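NalD (Pseudomonas aeruginosa PAO1, PDB 5DAJ) probably binds operator DNA as a TetR-family regulator, acting as the secondary repressor of the MexAB-OprM multidrug efflux pump. Local coordinates at residues M61-Q64 with V65-P68. Numbering follows the deposited sequence.
Sequences MLNQ and VRLP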
HETATM    1  N   MSE A  61       0.056  17.600   8.969  1.00 48.60           N
HETATM    2  CA  MSE A  61      -1.056  17.425   8.039  1.00 53.32           C
HETATM    3  C   MSE A  61      -1.742  16.103   8.293  1.00 53.08           C
HETATM    4  O   MSE A  61      -2.955  16.040   8.468  1.00 56.31           O
HETATM    5  CB  MSE A  61      -0.572  17.517   6.591  1.00 55.78           C
HETATM    6  CG  MSE A  61      -1.719  17.488   5.584  1.00 58.64           C
HETATM    7 SE   MSE A  61      -0.994  17.377   3.760  1.00 68.13          SE
HETATM    8  CE  MSE A  61      -0.667  19.297   3.716  1.00 68.91           C
ATOM      9  N   LEU A  62      -0.973  15.034   8.368  1.00 52.04           N
ATOM     10  CA  LEU A  62      -1.514  13.715   8.635  1.00 50.68           C
ATOM     11  C   LEU A  62      -2.236  13.617   9.950  1.00 52.14           C
ATOM     12  O   LEU A  62      -3.212  12.953  10.072  1.00 59.37           O
ATOM     13  CB  LEU A  62      -0.415  12.697   8.613  1.00 52.31           C
ATOM     14  CG  LEU A  62       0.208  12.488   7.259  1.00 47.49           C
ATOM     15  CD1 LEU A  62       1.512  11.760   7.423  1.00 40.17           C
ATOM     16  CD2 LEU A  62      -0.718  11.681   6.399  1.00 50.77           C
ATOM     17  N   ASN A  63      -1.725  14.278  10.947  1.00 56.45           N
ATOM     18  CA  ASN A  63      -2.350  14.328  12.278  1.00 59.51           C
ATOM     19  C   ASN A  63      -3.791  14.810  12.272  1.00 61.28           C
ATOM     20  O   ASN A  63      -4.582  14.369  13.103  1.00 64.04           O
ATOM     21  CB  ASN A  63      -1.560  15.240  13.220  1.00 61.86           C
ATOM     22  CG  ASN A  63      -0.349  14.577  13.810  1.00 67.46           C
ATOM     23  OD1 ASN A  63      -0.089  13.388  13.597  1.00 66.12           O
ATOM     24  ND2 ASN A  63       0.416  15.356  14.572  1.00 75.52           N
ATOM     25  N   GLN A  64      -4.119  15.704  11.336  1.00 63.27           N
ATOM     26  CA  GLN A  64      -5.499  16.195  11.151  1.00 69.23           C
ATOM     27  C   GLN A  64      -6.503  15.055  10.906  1.00 68.97           C
ATOM     28  O   GLN A  64      -7.697  15.217  11.138  1.00 75.53           O
ATOM     29  CB  GLN A  64      -5.585  17.168   9.963  1.00 64.21           C
ATOM     30  CG  GLN A  64      -4.757  18.453  10.069  1.00 65.91           C
ATOM     31  CD  GLN A  64      -4.777  19.295   8.793  1.00 68.29           C
ATOM     32  OE1 GLN A  64      -5.212  20.446   8.796  1.00 69.11           O
ATOM     33  NE2 GLN A  64      -4.306  18.717   7.695  1.00 69.62           N
ATOM     34  N   VAL A  65      -5.995  13.916  10.440  1.00 67.22           N
ATOM     35  CA  VAL A  65      -6.780  12.783   9.927  1.00 71.07           C
ATOM     36  C   VAL A  65      -6.608  11.448  10.694  1.00 76.66           C
ATOM     37  O   VAL A  65      -7.361  10.495  10.468  1.00 85.79           O
ATOM     38  CB  VAL A  65      -6.463  12.655   8.409  1.00 70.41           C
ATOM     39  CG1 VAL A  65      -6.283  11.213   7.914  1.00 71.86           C
ATOM     40  CG2 VAL A  65      -7.521  13.406   7.617  1.00 76.73           C
ATOM     41  N   ARG A  66      -5.672  11.393  11.634  1.00 75.95           N
ATOM     42  CA  ARG A  66      -5.395  10.194  12.444  1.00 76.49           C
ATOM     43  C   ARG A  66      -6.113  10.078  13.788  1.00 83.11           C
ATOM     44  O   ARG A  66      -6.192  11.040  14.508  1.00 90.05           O
ATOM     45  CB  ARG A  66      -3.928  10.182  12.809  1.00 74.35           C
ATOM     46  CG  ARG A  66      -2.974   9.663  11.769  1.00 80.69           C
ATOM     47  CD  ARG A  66      -1.616   9.557  12.418  1.00 77.67           C
ATOM     48  NE  ARG A  66      -0.507   9.632  11.496  1.00 79.64           N
ATOM     49  CZ  ARG A  66       0.501  10.473  11.642  1.00 78.76           C
ATOM     50  NH1 ARG A  66       0.517  11.309  12.660  1.00 78.19           N
ATOM     51  NH2 ARG A  66       1.481  10.488  10.769  1.00 84.26           N
ATOM     52  N   LEU A  67      -6.606   8.895  14.144  1.00 90.54           N
ATOM     53  CA  LEU A  67      -7.259   8.690  15.458  1.00104.39           C
ATOM     54  C   LEU A  67      -6.195   8.698  16.550  1.00104.81           C
ATOM     55  O   LEU A  67      -5.195   7.983  16.430  1.00108.98           O
ATOM     56  CB  LEU A  67      -8.062   7.361  15.550  1.00115.59           C
ATOM     57  CG  LEU A  67      -9.506   7.386  15.032  1.00121.25           C
ATOM     58  CD1 LEU A  67     -10.031   5.977  14.785  1.00123.35           C
ATOM     59  CD2 LEU A  67     -10.425   8.128  15.993  1.00123.73           C
ATOM     60  N   PRO A  68      -6.411   9.482  17.625  1.00114.08           N
ATOM     61  CA  PRO A  68      -5.451   9.454  18.727  1.00118.15           C
ATOM     62  C   PRO A  68      -5.521   8.130  19.516  1.00115.95           C
ATOM     63  O   PRO A  68      -6.600   7.541  19.621  1.00105.18           O
ATOM     64  CB  PRO A  68      -5.868  10.648  19.595  1.00116.52           C
ATOM     65  CG  PRO A  68      -7.312  10.857  19.305  1.00115.01           C
ATOM     66  CD  PRO A  68      -7.551  10.378  17.904  1.00111.52           C
TER
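R66 folds back on L62 with its CG beside its own backbone N (chi1 -81°), and the chain runs out straight as far as NE. L62 also has CG beside the backbone N (chi1 -67°), and CD1 is the branch that comes to the guanidinium. The two meet where helix 54-63 of the TetR-family fold gives way to the loop leading to helix 69-76. This is a local contact along one turn of chain, at the C-terminal end of the helix. CB of L62 lies over one face of the R66 guanidinium, near the edge of the group rather than over its middle. CD1 of L62 reaches NH2 of R66 at 3.6 Å. Nearer the backbone, CG of R66 passes 3.7 Å from the L62 carbonyl O. N63 crosses R66 at a slant, its amide steeply turned against the guanidinium. The close approach of N63 OD1 to R66 NH1 is doubtful and carries no bond.

The backbone closes the turn. V65 N donates to L62 O at 3.0 Å. Weaker bonds run from R66 N to L62 O and to N63 O. L62 and Q64 pack on I108 of helix 103-114, and V65 touches K105. M61, a selenomethionine, packs on A19 and F23 of helix 6-26. The segment thus meets a helix of the DNA-binding domain and one of the C-terminal domain. Q64 turns its amide back to its own helix. M61 O accepts both Q64 N and Q64 NE2, and NE2 sits 3.1 Å from that O, in the carbonyl plane and on a lone pair.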